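Local atomic coordinates of periplasmic binding protein/LacI transcriptional regulator (Burkholderia multivorans, PDB entry 4YLE), a protein that probably binds a sugar or related small solute in the periplasm and delivers it to an ABC transporter for uptake. Residues A163-S174 with G194-W205. Numbering follows the deposited sequence.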
loop_
_atom_site.group_PDB
_atom_site.type_symbol
_atom_site.label_atom_id
_atom_site.label_comp_id
_atom_site.label_asym_id
_atom_site.label_seq_id
_atom_site.Cartn_x
_atom_site.Cartn_y
_atom_site.Cartn_z
ATOM N N ALA A 163 -2.441 24.690 15.985
ATOM C CA ALA A 163 -3.148 25.426 14.954
ATOM C C ALA A 163 -2.224 26.381 14.220
ATOM O O ALA A 163 -1.388 27.063 14.842
ATOM C CB ALA A 163 -4.317 26.182 15.576
ATOM N N GLY A 164 -2.380 26.430 12.897
ATOM C CA GLY A 164 -1.569 27.281 12.043
ATOM C C GLY A 164 -0.231 26.689 11.614
ATOM O O GLY A 164 0.444 27.237 10.733
ATOM N N ASP A 165 0.180 25.588 12.233
ATOM C CA ASP A 165 1.439 24.952 11.837
ATOM C C ASP A 165 1.405 24.463 10.387
ATOM O O ASP A 165 0.459 23.805 9.984
ATOM C CB ASP A 165 1.763 23.759 12.724
ATOM C CG ASP A 165 2.333 24.151 14.067
ATOM O OD1 ASP A 165 2.565 25.351 14.311
ATOM O OD2 ASP A 165 2.562 23.225 14.865
ATOM N N GLN A 166 2.456 24.787 9.641
ATOM C CA GLN A 166 2.645 24.341 8.265
ATOM C C GLN A 166 3.136 22.900 8.189
ATOM O O GLN A 166 4.094 22.527 8.861
ATOM C CB GLN A 166 3.665 25.231 7.564
ATOM C CG GLN A 166 3.192 26.671 7.327
ATOM C CD GLN A 166 4.256 27.522 6.702
ATOM O OE1 GLN A 166 5.443 27.219 6.796
ATOM N NE2 GLN A 166 3.841 28.613 6.060
ATOM N N VAL A 167 2.504 22.082 7.349
ATOM C CA VAL A 167 2.976 20.724 7.112
ATOM C C VAL A 167 2.940 20.395 5.618
ATOM O O VAL A 167 2.241 21.061 4.860
ATOM C CB VAL A 167 2.122 19.706 7.922
ATOM C CG1 VAL A 167 2.011 20.199 9.374
ATOM C CG2 VAL A 167 0.745 19.562 7.308
ATOM N N GLY A 168 3.721 19.392 5.220
ATOM C CA GLY A 168 3.727 18.878 3.869
ATOM C C GLY A 168 3.340 17.430 3.863
ATOM O O GLY A 168 3.615 16.709 4.813
ATOM N N ILE A 169 2.666 17.015 2.785
ATOM C CA ILE A 169 2.290 15.617 2.579
ATOM C C ILE A 169 3.105 15.036 1.424
ATOM O O ILE A 169 3.090 15.554 0.299
ATOM C CB ILE A 169 0.790 15.482 2.300
ATOM C CG1 ILE A 169 0.020 16.014 3.495
ATOM C CG2 ILE A 169 0.402 14.019 2.005
ATOM C CD1 ILE A 169 -1.504 16.025 3.325
ATOM N N VAL A 170 3.823 13.968 1.729
ATOM C CA VAL A 170 4.574 13.213 0.744
ATOM C C VAL A 170 3.721 11.991 0.366
ATOM O O VAL A 170 3.531 11.082 1.161
ATOM C CB VAL A 170 5.947 12.798 1.260
ATOM C CG1 VAL A 170 6.784 12.194 0.111
ATOM C CG2 VAL A 170 6.667 13.985 1.847
ATOM N N GLU A 171 3.202 12.014 -0.859
ATOM C CA GLU A 171 2.176 11.104 -1.324
ATOM C C GLU A 171 2.741 9.918 -2.097
ATOM O O GLU A 171 3.831 9.995 -2.650
ATOM C CB GLU A 171 1.235 11.929 -2.197
ATOM C CG GLU A 171 0.200 11.256 -2.959
ATOM C CD GLU A 171 -0.680 12.310 -3.553
ATOM O OE1 GLU A 171 -0.412 12.791 -4.680
ATOM O OE2 GLU A 171 -1.597 12.701 -2.830
ATOM N N GLY A 172 2.020 8.805 -2.101
ATOM C CA GLY A 172 2.399 7.685 -2.963
ATOM C C GLY A 172 2.154 7.986 -4.440
ATOM O O GLY A 172 1.880 9.128 -4.841
ATOM N N VAL A 173 2.241 6.942 -5.275
ATOM C CA VAL A 173 1.924 7.063 -6.711
ATOM C C VAL A 173 0.512 7.625 -6.862
ATOM O O VAL A 173 -0.446 7.012 -6.427
ATOM C CB VAL A 173 2.063 5.686 -7.427
ATOM C CG1 VAL A 173 1.490 5.721 -8.815
ATOM C CG2 VAL A 173 3.521 5.242 -7.473
ATOM N N SER A 174 0.393 8.801 -7.480
ATOM C CA SER A 174 -0.862 9.568 -7.447
ATOM C C SER A 174 -2.049 8.921 -8.178
ATOM O O SER A 174 -3.196 9.290 -7.939
ATOM C CB SER A 174 -0.606 10.970 -8.002
ATOM O OG SER A 174 0.332 11.623 -7.160
ATOM N N GLY A 194 -6.511 22.238 12.815
ATOM C CA GLY A 194 -6.161 23.607 12.507
ATOM C C GLY A 194 -4.797 23.817 11.864
ATOM O O GLY A 194 -4.366 24.965 11.746
HETATM N N MSE A 195 -4.114 22.746 11.439
HETATM C CA MSE A 195 -2.830 22.885 10.738
HETATM C C MSE A 195 -3.084 23.239 9.296
HETATM O O MSE A 195 -4.187 23.070 8.797
HETATM C CB MSE A 195 -1.968 21.610 10.793
HETATM C CG MSE A 195 -1.441 21.248 12.168
HETATM SE SE MSE A 195 -2.630 20.014 13.143
HETATM C CE MSE A 195 -2.708 21.035 14.823
ATOM N N LYS A 196 -2.053 23.747 8.641
ATOM C CA LYS A 196 -2.122 24.144 7.244
ATOM C C LYS A 196 -1.228 23.281 6.328
ATOM O O LYS A 196 -0.002 23.282 6.438
ATOM C CB LYS A 196 -1.731 25.609 7.120
ATOM C CG LYS A 196 -2.069 26.214 5.787
ATOM C CD LYS A 196 -1.747 27.700 5.784
ATOM C CE LYS A 196 -1.323 28.189 4.404
ATOM N NZ LYS A 196 -0.111 29.055 4.509
ATOM N N VAL A 197 -1.838 22.529 5.415
ATOM C CA VAL A 197 -1.055 21.752 4.461
ATOM C C VAL A 197 -0.581 22.674 3.360
ATOM O O VAL A 197 -1.390 23.145 2.562
ATOM C CB VAL A 197 -1.872 20.583 3.853
ATOM C CG1 VAL A 197 -1.002 19.718 2.957
ATOM C CG2 VAL A 197 -2.464 19.733 4.942
ATOM N N VAL A 198 0.721 22.931 3.290
ATOM C CA VAL A 198 1.236 23.885 2.311
ATOM C C VAL A 198 1.756 23.230 1.031
ATOM O O VAL A 198 1.973 23.915 0.037
ATOM C CB VAL A 198 2.340 24.757 2.946
ATOM C CG1 VAL A 198 1.715 25.544 4.077
ATOM C CG2 VAL A 198 3.512 23.894 3.440
ATOM N N SER A 199 1.928 21.909 1.038
ATOM C CA SER A 199 2.491 21.232 -0.128
ATOM C C SER A 199 2.060 19.771 -0.140
ATOM O O SER A 199 2.043 19.144 0.902
ATOM C CB SER A 199 4.020 21.327 -0.125
ATOM O OG SER A 199 4.551 20.960 -1.379
ATOM N N VAL A 200 1.671 19.277 -1.315
ATOM C CA VAL A 200 1.397 17.854 -1.502
ATOM C C VAL A 200 2.113 17.449 -2.772
ATOM O O VAL A 200 1.833 18.009 -3.831
ATOM C CB VAL A 200 -0.126 17.535 -1.610
ATOM C CG1 VAL A 200 -0.364 16.035 -1.804
ATOM C CG2 VAL A 200 -0.864 17.984 -0.360
ATOM N N GLN A 201 3.052 16.510 -2.654
ATOM C CA GLN A 201 3.857 16.043 -3.773
ATOM C C GLN A 201 4.105 14.548 -3.667
ATOM O O GLN A 201 4.215 13.997 -2.576
ATOM C CB GLN A 201 5.202 16.767 -3.822
ATOM C CG GLN A 201 5.117 18.300 -3.913
ATOM C CD GLN A 201 6.478 18.946 -3.805
ATOM O OE1 GLN A 201 7.411 18.562 -4.513
ATOM N NE2 GLN A 201 6.609 19.927 -2.904
ATOM N N SER A 202 4.215 13.899 -4.809
ATOM C CA SER A 202 4.423 12.451 -4.816
ATOM C C SER A 202 5.890 12.062 -4.734
ATOM O O SER A 202 6.731 12.532 -5.508
ATOM C CB SER A 202 3.807 11.835 -6.069
ATOM O OG SER A 202 4.028 10.441 -6.098
ATOM N N GLY A 203 6.174 11.170 -3.794
ATOM C CA GLY A 203 7.462 10.532 -3.688
ATOM C C GLY A 203 7.422 9.123 -4.274
ATOM O O GLY A 203 8.366 8.372 -4.094
ATOM N N GLU A 204 6.331 8.801 -4.963
ATOM C CA GLU A 204 6.154 7.572 -5.750
ATOM C C GLU A 204 6.457 6.263 -4.990
ATOM O O GLU A 204 6.867 5.279 -5.592
ATOM C CB GLU A 204 7.024 7.646 -7.009
ATOM C CG GLU A 204 6.497 8.692 -7.991
ATOM C CD GLU A 204 7.466 8.966 -9.080
ATOM O OE1 GLU A 204 8.019 7.984 -9.615
ATOM O OE2 GLU A 204 7.687 10.156 -9.386
ATOM N N TRP A 205 6.259 6.319 -3.679
ATOM C CA TRP A 205 6.397 5.213 -2.736
ATOM C C TRP A 205 7.843 4.874 -2.422
ATOM O O TRP A 205 8.094 3.916 -1.679
ATOM C CB TRP A 205 5.717 3.931 -3.229
ATOM C CG TRP A 205 4.238 3.941 -3.471
ATOM C CD1 TRP A 205 3.605 3.540 -4.605
ATOM C CD2 TRP A 205 3.191 4.288 -2.532
ATOM N NE1 TRP A 205 2.245 3.625 -4.448
ATOM C CE2 TRP A 205 1.964 4.072 -3.184
ATOM C CE3 TRP A 205 3.182 4.772 -1.222
ATOM C CZ2 TRP A 205 0.734 4.320 -2.569
ATOM C CZ3 TRP A 205 1.954 4.999 -0.599
ATOM C CH2 TRP A 205 0.751 4.774 -1.281
HETATM O O HOH W 1 2.759 9.702 -8.928
#
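The right-handed beta-alpha-beta crossover of periplasmic binding proteins is exemplified where strands 166-171 and 196-202, joined through helix 177-193, pair in parallel, with 196-202 as the outer strand of its sheet. Val167 bonds through both its N and its O: the N donates to Lys196 O (2.9 Å) and the O accepts from Val198 N. The ladder then slips by one residue, a beta bulge at Val198, so that Ile169 N bonds Ser199 O (2.9 Å) and Ser199 N is buried without a partner. On the face toward helix 177-193, Ile169 CD1 rests on Val197 CG1 at 3.7 Å. At the C-terminal end of the pairing, a chi1 of 179° swings Ser202 OG beside its own carbonyl carbon and across to Gly172 O, to which it donates at 2.8 Å from well above the carbonyl plane. Ser202 OG also accepts from Glu204 N, an ST turn, and a water links it to Ser174 N. Gly172 CA sits squarely over the six-membered ring of Trp205, 3.4 Å from its centroid, while Val173 CG2 meets CD1 of that indole at 3.3 Å. Backbone bonds thus tolerate a slipped register, while hydroxyl and CH-pi contacts join the strand-end loops, consistent with a set position for Trp205, whose side chain comes within about 4 Å of the bound unknown ligand.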